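Local coordinates for Poly(A) RNA polymerase protein 2 (Saccharomyces cerevisiae, PDB 3NYB) that probably adds adenosines to RNA 3' ends as the polymerase of the TRAMP surveillance complex, working in a heterodimer with the zinc-knuckle protein Air2, at residues D155-L160 and F196-P201; E162-V167 and C191-F196; T22-D27 and S315-V320; F229-V234 and F261-Q266; H63-Y68 and A135-R140. The protein carries 1 engineered substitution. All coordinates share one frame; numbering follows the deposited sequence.

Overall arrangement
Contact 2 holds the middle of this arrangement, its centre about 9 Å from that of contact 1, about 16 Å from contact 3 and about 17 Å from contact 4. Contacts 1 and 2 share Phe196 and helix 186-198, and they touch where Leu160 CD1 packs 3.7 Å from Val193 CG1. Contact 3 joins them through Ile25 CG2, 3.7 Å from Ile166 CG1, and contact 4 through Ile265 CG2, 3.8 Å from Cys191 SG. Contact 5 belongs to the nucleotidyltransferase sheet and stands apart, its centre about 22 Å from contact 2 and about 30 Å from contact 3, across the chain's centre. Air2 touches contacts 1, 2 and 4, but neither 3 nor 5.

Contact 1 of 5, residues D155-L160 and F196-P201; sequences DDTPGL and FLHMHP
His198 and Leu197, near the end of helix 186-198, receive the loop 155-160 with two different surfaces. The polar one belongs to the imidazole. The backbone O of Asp156 lies in the ring plane at its edge, 3.2 Å from His198 CE1, and the carboxylate of the same residue comes to the neighbouring ring atom, OD2 being 3.3 Å from His198 NE2. The carboxylate and ring planes are 33° apart, and the two side chains meet at about a right angle. Thr157 OG1 approaches the ring obliquely, while its own hydrogen bond goes back to Trp153 O.

The second surface is a single methyl, Leu197 CD2. It packs on Thr157 CG2 at 3.4 Å, a methyl carried toward it because it stands opposite the backbone N while the hydroxyl stays beside that N. The same CD2 lies against the backbone of the turn, 3.7 Å from Leu160 N and close to Pro158 O and Gly159.

Within the loop, Leu160 N donates to Thr157 O at 3.3 Å, closing a type II beta turn with Pro158 and Gly159 at its corners, a classic pairing. Gly159 is also the N-cap of helix 160-173: a Pro-Gly type II turn joining helices 145-155 and 160-173, packed against the end of helix 186-198.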
# COMPACT_ATOMS: atom_id res chain seq x y z
N ASP A 155 9.90 -6.98 -9.19
CA ASP A 155 10.52 -8.15 -9.80
C ASP A 155 10.90 -9.22 -8.76
O ASP A 155 10.56 -10.39 -8.93
CB ASP A 155 11.74 -7.74 -10.60
CG ASP A 155 11.37 -6.90 -11.81
OD1 ASP A 155 12.22 -6.10 -12.25
OD2 ASP A 155 10.24 -7.05 -12.31
N ASP A 156 11.58 -8.82 -7.70
CA ASP A 156 12.07 -9.79 -6.73
C ASP A 156 11.18 -9.95 -5.49
O ASP A 156 11.68 -10.31 -4.42
CB ASP A 156 13.53 -9.50 -6.34
CG ASP A 156 13.70 -8.17 -5.63
OD1 ASP A 156 14.46 -7.32 -6.15
OD2 ASP A 156 13.10 -7.97 -4.56
N THR A 157 9.88 -9.73 -5.65
CA THR A 157 8.97 -9.79 -4.51
C THR A 157 7.59 -10.34 -4.84
O THR A 157 6.67 -9.58 -5.10
CB THR A 157 8.77 -8.40 -3.88
OG1 THR A 157 10.04 -7.80 -3.60
CG2 THR A 157 7.97 -8.50 -2.60
N PRO A 158 7.43 -11.66 -4.80
CA PRO A 158 6.09 -12.21 -5.03
C PRO A 158 5.10 -11.78 -3.93
O PRO A 158 5.38 -11.94 -2.74
CB PRO A 158 6.32 -13.72 -4.99
CG PRO A 158 7.78 -13.90 -5.32
CD PRO A 158 8.45 -12.72 -4.67
N GLY A 159 3.97 -11.23 -4.34
CA GLY A 159 2.94 -10.84 -3.39
C GLY A 159 2.84 -9.34 -3.22
O GLY A 159 1.84 -8.83 -2.71
N LEU A 160 3.88 -8.64 -3.65
CA LEU A 160 3.93 -7.19 -3.46
C LEU A 160 2.71 -6.47 -4.05
O LEU A 160 2.02 -5.73 -3.35
CB LEU A 160 5.23 -6.63 -4.04
CG LEU A 160 5.45 -5.16 -3.71
CD1 LEU A 160 5.25 -4.90 -2.21
CD2 LEU A 160 6.82 -4.70 -4.18
N PHE A 196 8.07 -5.26 5.08
CA PHE A 196 7.40 -6.34 5.79
C PHE A 196 7.62 -7.71 5.14
O PHE A 196 8.09 -8.65 5.78
CB PHE A 196 5.92 -6.02 5.93
CG PHE A 196 5.05 -7.23 6.16
CD1 PHE A 196 4.93 -7.79 7.42
CD2 PHE A 196 4.31 -7.77 5.11
CE1 PHE A 196 4.11 -8.89 7.63
CE2 PHE A 196 3.49 -8.87 5.32
CZ PHE A 196 3.39 -9.43 6.58
N LEU A 197 7.29 -7.82 3.86
CA LEU A 197 7.49 -9.06 3.13
C LEU A 197 8.92 -9.57 3.24
O LEU A 197 9.15 -10.72 3.61
CB LEU A 197 7.11 -8.88 1.65
CG LEU A 197 5.79 -9.44 1.10
CD1 LEU A 197 4.62 -9.25 2.04
CD2 LEU A 197 5.47 -8.87 -0.28
N HIS A 198 9.88 -8.70 2.95
CA HIS A 198 11.27 -9.13 2.81
C HIS A 198 11.96 -9.50 4.11
O HIS A 198 12.96 -10.21 4.10
CB HIS A 198 12.09 -8.11 2.03
CG HIS A 198 12.40 -8.54 0.64
ND1 HIS A 198 11.55 -9.34 -0.11
CD2 HIS A 198 13.47 -8.30 -0.16
CE1 HIS A 198 12.08 -9.56 -1.29
NE2 HIS A 198 13.24 -8.94 -1.36
N MET A 199 11.42 -9.04 5.24
CA MET A 199 12.02 -9.42 6.51
C MET A 199 11.07 -10.15 7.46
O MET A 199 11.11 -9.96 8.67
CB MET A 199 12.67 -8.21 7.19
CG MET A 199 11.78 -7.03 7.35
SD MET A 199 12.69 -5.71 8.16
CE MET A 199 12.97 -6.46 9.76
N HIS A 200 10.23 -11.00 6.89
CA HIS A 200 9.31 -11.79 7.68
C HIS A 200 9.96 -13.15 7.91
O HIS A 200 10.40 -13.79 6.96
CB HIS A 200 7.99 -11.93 6.92
CG HIS A 200 6.98 -12.81 7.60
ND1 HIS A 200 7.14 -14.17 7.71
CD2 HIS A 200 5.79 -12.52 8.16
CE1 HIS A 200 6.09 -14.68 8.33
NE2 HIS A 200 5.25 -13.70 8.61
N PRO A 201 10.01 -13.59 9.18
CA PRO A 201 10.70 -14.81 9.63
C PRO A 201 10.55 -15.99 8.66
O PRO A 201 11.53 -16.68 8.37
CB PRO A 201 10.02 -15.11 10.96
CG PRO A 201 9.63 -13.77 11.48
CD PRO A 201 9.31 -12.91 10.29

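Contact 2 of 5, residues E162-V167 and C191-F196; sequences ELVLIV and CLVFSF
Val193 sits knob-like against the face of helix 160-173, among Leu160, Leu163, Val164 and, less surely, Val167. The two helices form an antiparallel but splayed pair in the core of the helical domain: the axes of the short segments approach to 9.7 Å and their directions differ by 138°.

The tight part lies at the two methyls of Val193. With CG1 opposite the backbone N (chi1 -176°), the branches spread over different neighbours: CG1 meets Leu163 CB at 3.7 Å, and CG2 meets Val164 CG2 at 4.0 Å. These contacts are purely apolar and buried. Phe221 of helix 214-228 touches both Val193 and Val167, so a third helix closes over this part of the core.

Away from the knob the packing slackens. Val167 is a more distant wall, and the placing of its CG2 is doubtful in the model. On the Phe196 side, where that residue also packs against Phe78 of the Air2 chain, the ring offers its edge and not its face to helix 160-173: Leu163 CD1 lies near the ring plane, 4.4 Å from Phe196 CE2.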
# COMPACT_ATOMS: atom_id res chain seq x y z
N GLU A 162 -0.30 -7.60 -4.92
CA GLU A 162 -1.57 -7.99 -4.31
C GLU A 162 -1.79 -7.31 -2.97
O GLU A 162 -2.87 -6.77 -2.72
CB GLU A 162 -1.64 -9.50 -4.09
CG GLU A 162 -1.78 -10.33 -5.36
CD GLU A 162 -0.52 -10.33 -6.21
OE1 GLU A 162 -0.62 -10.76 -7.37
OE2 GLU A 162 0.55 -9.89 -5.72
N LEU A 163 -0.78 -7.35 -2.11
CA LEU A 163 -0.93 -6.73 -0.80
C LEU A 163 -1.05 -5.22 -0.93
O LEU A 163 -1.82 -4.59 -0.21
CB LEU A 163 0.19 -7.14 0.14
CG LEU A 163 0.10 -8.61 0.56
CD1 LEU A 163 0.98 -8.90 1.76
CD2 LEU A 163 -1.34 -8.97 0.86
N VAL A 164 -0.30 -4.63 -1.86
CA VAL A 164 -0.39 -3.19 -2.07
C VAL A 164 -1.79 -2.78 -2.50
O VAL A 164 -2.36 -1.81 -1.98
CB VAL A 164 0.65 -2.70 -3.08
CG1 VAL A 164 0.38 -1.27 -3.46
CG2 VAL A 164 2.05 -2.83 -2.49
N LEU A 165 -2.38 -3.53 -3.43
CA LEU A 165 -3.74 -3.21 -3.86
C LEU A 165 -4.72 -3.26 -2.69
O LEU A 165 -5.52 -2.35 -2.52
CB LEU A 165 -4.17 -4.12 -5.00
CG LEU A 165 -3.46 -3.81 -6.32
CD1 LEU A 165 -3.83 -4.84 -7.40
CD2 LEU A 165 -3.78 -2.39 -6.78
N ILE A 166 -4.65 -4.30 -1.88
CA ILE A 166 -5.53 -4.41 -0.72
C ILE A 166 -5.35 -3.25 0.25
O ILE A 166 -6.32 -2.58 0.62
CB ILE A 166 -5.29 -5.71 0.03
CG1 ILE A 166 -5.43 -6.90 -0.92
CG2 ILE A 166 -6.28 -5.84 1.16
CD1 ILE A 166 -6.81 -7.05 -1.48
N VAL A 167 -4.11 -3.01 0.66
CA VAL A 167 -3.80 -1.92 1.56
C VAL A 167 -4.20 -0.58 0.95
O VAL A 167 -4.61 0.35 1.65
CB VAL A 167 -2.30 -1.89 1.89
CG1 VAL A 167 -2.01 -0.88 2.99
CG2 VAL A 167 -1.83 -3.26 2.32
N CYS A 191 6.63 0.82 0.08
CA CYS A 191 7.75 0.57 0.99
C CYS A 191 7.37 -0.32 2.17
O CYS A 191 8.01 -1.34 2.41
CB CYS A 191 8.34 1.88 1.50
SG CYS A 191 9.78 1.62 2.53
N LEU A 192 6.33 0.07 2.90
CA LEU A 192 5.91 -0.67 4.09
C LEU A 192 5.67 -2.14 3.80
O LEU A 192 6.15 -3.02 4.52
CB LEU A 192 4.64 -0.08 4.69
CG LEU A 192 4.70 1.36 5.19
CD1 LEU A 192 3.30 1.79 5.62
CD2 LEU A 192 5.69 1.50 6.33
N VAL A 193 4.90 -2.41 2.76
CA VAL A 193 4.61 -3.77 2.37
C VAL A 193 5.89 -4.48 2.00
O VAL A 193 6.18 -5.57 2.48
CB VAL A 193 3.64 -3.80 1.19
CG1 VAL A 193 3.25 -5.23 0.84
CG2 VAL A 193 2.41 -3.01 1.52
N PHE A 194 6.67 -3.85 1.13
CA PHE A 194 7.91 -4.45 0.66
C PHE A 194 8.80 -4.85 1.83
O PHE A 194 9.24 -5.99 1.92
CB PHE A 194 8.65 -3.49 -0.27
CG PHE A 194 10.05 -3.92 -0.59
CD1 PHE A 194 10.29 -5.15 -1.17
CD2 PHE A 194 11.12 -3.08 -0.33
CE1 PHE A 194 11.58 -5.55 -1.47
CE2 PHE A 194 12.41 -3.46 -0.63
CZ PHE A 194 12.64 -4.70 -1.20
N SER A 195 9.06 -3.89 2.72
CA SER A 195 9.86 -4.15 3.89
C SER A 195 9.32 -5.37 4.63
O SER A 195 10.01 -6.38 4.78
CB SER A 195 9.86 -2.93 4.80
OG SER A 195 10.18 -3.31 6.13
N PHE A 196 8.07 -5.26 5.08
CA PHE A 196 7.40 -6.34 5.79
C PHE A 196 7.62 -7.71 5.14
O PHE A 196 8.09 -8.65 5.78
CB PHE A 196 5.92 -6.02 5.93
CG PHE A 196 5.05 -7.23 6.16
CD1 PHE A 196 4.93 -7.79 7.42
CD2 PHE A 196 4.31 -7.77 5.11
CE1 PHE A 196 4.11 -8.89 7.63
CE2 PHE A 196 3.49 -8.87 5.32
CZ PHE A 196 3.39 -9.43 6.58

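Contact 3 of 5, residues T22-D27 and S315-V320; sequences TFEIKD and SILGNV
The carboxylate of Glu24 on helix 17-31 is gripped by three donors at the start of 315-320, where the ST motif of Ser315 opens a helix-like stretch. OE1 takes two amides. Ile316 N comes to its syn lone pair at 2.8 Å, with a bent N-H angle of 136°, whereas the straighter bond from Leu317 N, 3.1 Å at 168°, arrives from above the carboxylate plane. Ser315 OG donates to OE2 on the syn side; the modelled 2.5 Å is too imprecise here to signal special strength. Trp5 NE1 also binds OE2, so a buried carboxylate has both oxygens supplied, and its negative charge is probably stabilised.

Ser315 works in both directions, since its OG also accepts from Gly318 N at 2.8 Å, the bond of the ST motif, which probably helps to hold the turn presenting the amides. Glu24 reaches them as an extended chain, CG opposite its backbone N (chi1 -162°).

Packing adjoins this polar centre and ties residues near the two chain ends together. Glu24 and Leu317 run past each other in opposite directions, Leu317 CD1 lying 4.1 Å from Glu24 CG. Beyond the carboxylate, Leu317 crosses Ile25 at about a right angle, its CD1 4.1 Å from Ile25 CG1.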
# COMPACT_ATOMS: atom_id res chain seq x y z
N THR A 22 -6.82 -15.91 1.42
CA THR A 22 -5.87 -15.85 0.33
C THR A 22 -6.58 -15.88 -1.03
O THR A 22 -6.31 -15.05 -1.90
CB THR A 22 -4.89 -17.01 0.43
OG1 THR A 22 -4.01 -16.77 1.54
CG2 THR A 22 -4.09 -17.16 -0.85
N PHE A 23 -7.50 -16.82 -1.19
CA PHE A 23 -8.27 -16.94 -2.42
C PHE A 23 -9.14 -15.72 -2.69
O PHE A 23 -9.27 -15.29 -3.84
CB PHE A 23 -9.14 -18.20 -2.37
CG PHE A 23 -8.36 -19.47 -2.30
CD1 PHE A 23 -7.09 -19.55 -2.85
CD2 PHE A 23 -8.91 -20.61 -1.72
CE1 PHE A 23 -6.36 -20.73 -2.80
CE2 PHE A 23 -8.19 -21.79 -1.67
CZ PHE A 23 -6.92 -21.86 -2.21
N GLU A 24 -9.73 -15.15 -1.65
CA GLU A 24 -10.56 -13.97 -1.84
C GLU A 24 -9.71 -12.77 -2.25
O GLU A 24 -10.15 -11.95 -3.05
CB GLU A 24 -11.41 -13.63 -0.61
CG GLU A 24 -12.57 -12.71 -0.98
CD GLU A 24 -13.31 -12.13 0.21
OE1 GLU A 24 -13.15 -12.63 1.34
OE2 GLU A 24 -14.07 -11.15 -0.01
N ILE A 25 -8.51 -12.67 -1.70
CA ILE A 25 -7.61 -11.60 -2.11
C ILE A 25 -7.37 -11.66 -3.63
O ILE A 25 -7.53 -10.65 -4.31
CB ILE A 25 -6.28 -11.60 -1.33
CG1 ILE A 25 -6.54 -11.45 0.17
CG2 ILE A 25 -5.37 -10.47 -1.80
CD1 ILE A 25 -5.30 -11.29 1.00
N LYS A 26 -7.02 -12.84 -4.13
CA LYS A 26 -6.81 -13.06 -5.56
C LYS A 26 -8.06 -12.76 -6.39
O LYS A 26 -7.97 -12.34 -7.55
CB LYS A 26 -6.35 -14.49 -5.83
CG LYS A 26 -4.90 -14.78 -5.47
CD LYS A 26 -4.53 -16.20 -5.82
CE LYS A 26 -3.58 -16.82 -4.78
NZ LYS A 26 -2.15 -16.87 -5.21
N ASP A 27 -9.23 -12.99 -5.81
CA ASP A 27 -10.46 -12.75 -6.55
C ASP A 27 -10.67 -11.26 -6.75
O ASP A 27 -10.91 -10.80 -7.88
CB ASP A 27 -11.64 -13.39 -5.84
CG ASP A 27 -11.59 -14.90 -5.89
OD1 ASP A 27 -10.87 -15.43 -6.78
OD2 ASP A 27 -12.25 -15.56 -5.05
N SER A 315 -18.08 -13.17 2.77
CA SER A 315 -16.88 -12.45 2.36
C SER A 315 -16.10 -12.00 3.57
O SER A 315 -16.64 -11.35 4.47
CB SER A 315 -17.25 -11.23 1.53
OG SER A 315 -16.10 -10.45 1.31
N ILE A 316 -14.81 -12.35 3.60
CA ILE A 316 -13.93 -11.94 4.68
C ILE A 316 -13.49 -10.48 4.48
O ILE A 316 -13.62 -9.66 5.39
CB ILE A 316 -12.67 -12.81 4.74
CG1 ILE A 316 -13.01 -14.25 5.10
CG2 ILE A 316 -11.69 -12.26 5.75
CD1 ILE A 316 -11.83 -15.18 4.99
N LEU A 317 -12.97 -10.19 3.28
CA LEU A 317 -12.49 -8.85 2.93
C LEU A 317 -13.60 -7.81 2.93
O LEU A 317 -13.39 -6.66 3.32
CB LEU A 317 -11.82 -8.86 1.56
CG LEU A 317 -10.50 -9.56 1.32
CD1 LEU A 317 -10.15 -9.53 -0.16
CD2 LEU A 317 -9.43 -8.87 2.13
N GLY A 318 -14.79 -8.22 2.49
CA GLY A 318 -15.86 -7.29 2.16
C GLY A 318 -16.06 -6.09 3.07
O GLY A 318 -16.23 -4.97 2.59
N ASN A 319 -16.08 -6.32 4.38
CA ASN A 319 -16.34 -5.23 5.32
C ASN A 319 -15.06 -4.48 5.73
O ASN A 319 -15.13 -3.38 6.28
CB ASN A 319 -17.11 -5.73 6.54
CG ASN A 319 -17.70 -4.59 7.36
OD1 ASN A 319 -16.98 -3.71 7.83
ND2 ASN A 319 -19.01 -4.60 7.55
N VAL A 320 -13.89 -5.05 5.46
CA VAL A 320 -12.65 -4.35 5.85
C VAL A 320 -12.29 -3.27 4.84
O VAL A 320 -12.16 -2.08 5.18
CB VAL A 320 -11.46 -5.33 6.11
CG1 VAL A 320 -10.22 -4.58 6.56
CG2 VAL A 320 -11.83 -6.35 7.18

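Contact 4 of 5, residues F229-V234 and F261-Q266; sequences FGYDDV and FSLAIQ
One water joins Val234 to Ser262 and Ala264 across this contact and so bridges the two irregular loops. It accepts from Ala264 N at 2.8 Å and faces two carbonyls, Val234 O at 2.8 Å and Ser262 O at 3.3 Å. Further acceptors lie near the water, so which carbonyls it serves at once is not settled. The loops lie in the Cid1-family poly(A) polymerase region, and segment 229-234 opens with an inverse gamma turn centred on Gly230.

Farther along, Asp232 and Tyr231 both come to one side of the Phe261 ring. The carboxylate of Asp232 meets the ring edge, OD2 being 3.4 Å from Phe261 CD1, with the two planes 50° apart; an anion beside the weakly positive rim hydrogens is likely to be favourable. Phe261 offers that edge because CG stands opposite its backbone N (chi1 -170°). Replacing Asp232 by an alanine here would probably leave that rim without its charged neighbour and the ring freer to shift. Tyr231 CB fills in beside it, 3.8 Å from Phe261 CE1.

Air2 holds the first loop from outside, with Ser67 of its chain bonded to Asp233. The Tyr231 hydroxyl is bound to Tyr225 O, while Phe229 CD2 lies 3.7 Å above the centre of its ring and Leu263 CG meets the ring edge, 4.3 Å from Tyr231 CE1.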
# COMPACT_ATOMS: atom_id res chain seq x y z
N PHE A 229 4.86 -1.58 15.47
CA PHE A 229 5.97 -0.83 14.90
C PHE A 229 6.30 0.40 15.75
O PHE A 229 5.43 1.20 16.09
CB PHE A 229 5.70 -0.44 13.45
CG PHE A 229 6.90 0.13 12.74
CD1 PHE A 229 7.81 -0.69 12.11
CD2 PHE A 229 7.11 1.51 12.72
CE1 PHE A 229 8.93 -0.15 11.47
CE2 PHE A 229 8.22 2.05 12.08
CZ PHE A 229 9.13 1.22 11.45
N GLY A 230 7.57 0.53 16.12
CA GLY A 230 8.03 1.64 16.92
C GLY A 230 8.13 2.92 16.11
O GLY A 230 9.22 3.35 15.76
N TYR A 231 6.99 3.50 15.80
CA TYR A 231 6.95 4.71 14.98
C TYR A 231 7.82 5.81 15.54
O TYR A 231 8.52 6.49 14.80
CB TYR A 231 5.51 5.20 14.83
CG TYR A 231 4.73 4.36 13.87
CD1 TYR A 231 4.75 4.64 12.51
CD2 TYR A 231 3.99 3.27 14.30
CE1 TYR A 231 4.04 3.87 11.62
CE2 TYR A 231 3.27 2.49 13.42
CZ TYR A 231 3.31 2.80 12.07
OH TYR A 231 2.61 2.03 11.17
N ASP A 232 7.78 5.96 16.86
CA ASP A 232 8.57 6.98 17.55
C ASP A 232 10.06 6.81 17.29
O ASP A 232 10.75 7.80 17.05
CB ASP A 232 8.29 6.94 19.06
CG ASP A 232 6.99 7.63 19.44
OD1 ASP A 232 6.94 8.88 19.40
OD2 ASP A 232 6.03 6.92 19.79
N ASP A 233 10.54 5.57 17.31
CA ASP A 233 11.98 5.30 17.34
C ASP A 233 12.59 4.62 16.10
O ASP A 233 13.81 4.69 15.90
CB ASP A 233 12.33 4.47 18.58
CG ASP A 233 11.75 5.05 19.86
OD1 ASP A 233 12.10 6.19 20.22
OD2 ASP A 233 10.96 4.35 20.52
N VAL A 234 11.78 3.96 15.27
CA VAL A 234 12.32 3.19 14.14
C VAL A 234 12.06 3.82 12.77
O VAL A 234 10.96 4.29 12.50
CB VAL A 234 11.77 1.75 14.13
CG1 VAL A 234 12.47 0.92 13.07
CG2 VAL A 234 11.92 1.12 15.50
N PHE A 261 6.39 11.58 16.85
CA PHE A 261 5.50 10.52 16.37
C PHE A 261 5.08 10.71 14.91
O PHE A 261 4.08 11.37 14.62
CB PHE A 261 4.26 10.41 17.26
CG PHE A 261 3.42 9.20 16.97
CD1 PHE A 261 3.78 7.96 17.44
CD2 PHE A 261 2.25 9.31 16.23
CE1 PHE A 261 3.01 6.84 17.18
CE2 PHE A 261 1.47 8.20 15.97
CZ PHE A 261 1.86 6.96 16.45
N SER A 262 5.85 10.11 14.01
CA SER A 262 5.59 10.25 12.59
C SER A 262 6.40 9.24 11.79
O SER A 262 7.49 8.84 12.19
CB SER A 262 5.89 11.68 12.13
OG SER A 262 7.26 12.00 12.32
N LEU A 263 5.87 8.83 10.64
CA LEU A 263 6.52 7.84 9.80
C LEU A 263 7.79 8.41 9.19
O LEU A 263 7.77 9.49 8.61
CB LEU A 263 5.57 7.41 8.69
CG LEU A 263 5.65 5.97 8.20
CD1 LEU A 263 5.15 5.89 6.76
CD2 LEU A 263 7.07 5.44 8.30
N ALA A 264 8.89 7.67 9.32
CA ALA A 264 10.16 8.10 8.75
C ALA A 264 10.71 7.05 7.80
O ALA A 264 11.16 5.98 8.21
CB ALA A 264 11.16 8.38 9.84
N ILE A 265 10.66 7.37 6.52
CA ILE A 265 11.18 6.48 5.49
C ILE A 265 12.20 7.26 4.68
O ILE A 265 11.92 8.37 4.22
CB ILE A 265 10.05 5.97 4.57
CG1 ILE A 265 9.12 5.05 5.34
CG2 ILE A 265 10.61 5.23 3.38
CD1 ILE A 265 7.87 4.69 4.58
N GLN A 266 13.39 6.69 4.53
CA GLN A 266 14.50 7.37 3.88
C GLN A 266 14.24 7.62 2.40
O GLN A 266 13.99 6.69 1.63
CB GLN A 266 15.79 6.56 4.05
CG GLN A 266 17.05 7.34 3.77
CD GLN A 266 18.27 6.72 4.41
OE1 GLN A 266 18.58 5.55 4.16
NE2 GLN A 266 18.96 7.50 5.23
O HOH W 1 9.05 6.05 11.55

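Contact 5 of 5, residues H63-Y68 and A135-R140; sequences HVFGSY and AVSFER. Engineered in segment 135-140: Ala135 (natural residue Asp).
Phe65 and Arg140 meet beside a signature element of the nucleotidyltransferase fold: Phe65, Gly66 and Ser67 fit the hydrophobic-Gly-Ser motif with which this superfamily leaves its first sheet strand, and in relatives that turn helps to hold the nucleotide. Gly66 has a positive phi, where a side chain would collide with the preceding carbonyl.

The contact itself is a CH-pi arrangement. Arg140 CA stands over one face of the Phe65 ring, 4.1 Å from its centroid and 16° off the normal. From there the arginine runs back along the phenylalanine in the opposite direction: its CG lies 4.0 Å from Phe65 CG, its CD follows toward Phe65 CB, and its NE ends beside that same CB at 3.8 Å. The guanidinium plane is inclined 66° to the ring. Phe65 reaches this place with CG between its backbone N and carbonyl carbon (chi1 68°).

At the far rim, Phe65 CZ is 4.2 Å from Ser137 OG, which donates at 2.8 Å to Glu139 O from well above the carbonyl plane and probably helps to hold the turn that brings Arg140 round. With an alanine in place of Phe65, the Arg140 stem is likely to lose its platform and be set free to swing.

Strand 79-83 lies between strands 62-65 and 132-137, and its Asp80 and Val82 touch the Phe65 side chain. Ala135, an engineered residue in place of the natural aspartate, is backbone-bonded to Ile79 and Cys81 of strand 79-83; strand 121-127 follows on the other side of 132-137, and helix 92-105 packs on Val136.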
# COMPACT_ATOMS: atom_id res chain seq x y z
N HIS A 63 3.35 10.63 -21.79
CA HIS A 63 3.58 9.28 -21.31
C HIS A 63 2.91 8.98 -19.97
O HIS A 63 2.89 9.82 -19.07
CB HIS A 63 5.08 8.98 -21.23
CG HIS A 63 5.78 9.12 -22.55
ND1 HIS A 63 5.51 8.29 -23.62
CD2 HIS A 63 6.72 9.99 -22.98
CE1 HIS A 63 6.26 8.64 -24.65
NE2 HIS A 63 7.00 9.67 -24.28
N VAL A 64 2.37 7.78 -19.85
CA VAL A 64 1.77 7.34 -18.61
C VAL A 64 2.87 6.89 -17.67
O VAL A 64 3.67 6.03 -18.04
CB VAL A 64 0.84 6.13 -18.85
CG1 VAL A 64 0.30 5.59 -17.50
CG2 VAL A 64 -0.28 6.47 -19.81
N PHE A 65 2.91 7.43 -16.45
CA PHE A 65 3.83 6.97 -15.42
C PHE A 65 3.09 6.66 -14.12
O PHE A 65 2.00 7.18 -13.88
CB PHE A 65 4.90 8.04 -15.15
CG PHE A 65 4.36 9.29 -14.50
CD1 PHE A 65 4.35 9.43 -13.11
CD2 PHE A 65 3.83 10.32 -15.26
CE1 PHE A 65 3.84 10.58 -12.51
CE2 PHE A 65 3.33 11.47 -14.68
CZ PHE A 65 3.34 11.60 -13.30
N GLY A 66 3.67 5.84 -13.26
CA GLY A 66 3.11 5.64 -11.93
C GLY A 66 2.22 4.42 -11.81
O GLY A 66 2.46 3.40 -12.45
N SER A 67 1.20 4.53 -10.97
CA SER A 67 0.30 3.41 -10.68
C SER A 67 -0.13 2.67 -11.93
O SER A 67 -0.33 1.45 -11.89
CB SER A 67 -0.93 3.91 -9.93
OG SER A 67 -0.57 4.35 -8.64
N TYR A 68 -0.29 3.39 -13.04
CA TYR A 68 -0.86 2.78 -14.24
C TYR A 68 0.15 2.08 -15.16
O TYR A 68 -0.26 1.32 -16.02
CB TYR A 68 -1.74 3.77 -15.02
CG TYR A 68 -3.18 3.87 -14.52
CD1 TYR A 68 -4.20 3.15 -15.15
CD2 TYR A 68 -3.52 4.67 -13.43
CE1 TYR A 68 -5.52 3.24 -14.71
CE2 TYR A 68 -4.84 4.77 -12.98
CZ TYR A 68 -5.83 4.05 -13.63
OH TYR A 68 -7.15 4.13 -13.19
N ALA A 135 -4.51 13.09 -14.76
CA ALA A 135 -3.69 14.13 -14.15
C ALA A 135 -2.41 14.36 -14.96
O ALA A 135 -1.61 13.44 -15.13
CB ALA A 135 -3.35 13.77 -12.73
N VAL A 136 -2.23 15.59 -15.43
CA VAL A 136 -1.10 15.92 -16.29
C VAL A 136 -0.11 16.87 -15.62
O VAL A 136 -0.51 17.82 -14.96
CB VAL A 136 -1.55 16.59 -17.60
CG1 VAL A 136 -0.36 17.14 -18.33
CG2 VAL A 136 -2.31 15.60 -18.47
N SER A 137 1.18 16.61 -15.84
CA SER A 137 2.24 17.46 -15.33
C SER A 137 3.41 17.40 -16.32
O SER A 137 3.46 16.50 -17.15
CB SER A 137 2.69 16.94 -13.98
OG SER A 137 3.34 15.69 -14.14
N PHE A 138 4.35 18.34 -16.22
CA PHE A 138 5.52 18.36 -17.10
C PHE A 138 6.73 17.72 -16.45
O PHE A 138 7.86 17.95 -16.86
CB PHE A 138 5.87 19.79 -17.54
CG PHE A 138 4.76 20.49 -18.27
CD1 PHE A 138 4.55 20.27 -19.63
CD2 PHE A 138 3.92 21.37 -17.61
CE1 PHE A 138 3.52 20.90 -20.29
CE2 PHE A 138 2.89 22.01 -18.27
CZ PHE A 138 2.69 21.77 -19.61
N GLU A 139 6.48 16.90 -15.44
CA GLU A 139 7.55 16.28 -14.66
C GLU A 139 6.97 15.10 -13.87
O GLU A 139 5.95 15.24 -13.21
CB GLU A 139 8.13 17.33 -13.70
CG GLU A 139 9.36 16.89 -12.93
CD GLU A 139 10.10 18.08 -12.31
OE1 GLU A 139 10.84 18.77 -13.05
OE2 GLU A 139 9.94 18.32 -11.10
N ARG A 140 7.61 13.94 -13.96
CA ARG A 140 7.16 12.80 -13.16
C ARG A 140 7.11 13.22 -11.71
O ARG A 140 7.94 14.01 -11.26
CB ARG A 140 8.06 11.59 -13.35
CG ARG A 140 7.96 11.03 -14.74
CD ARG A 140 8.62 9.67 -14.92
NE ARG A 140 8.35 9.19 -16.27
CZ ARG A 140 8.89 9.71 -17.36
NH1 ARG A 140 9.76 10.72 -17.27
NH2 ARG A 140 8.57 9.24 -18.56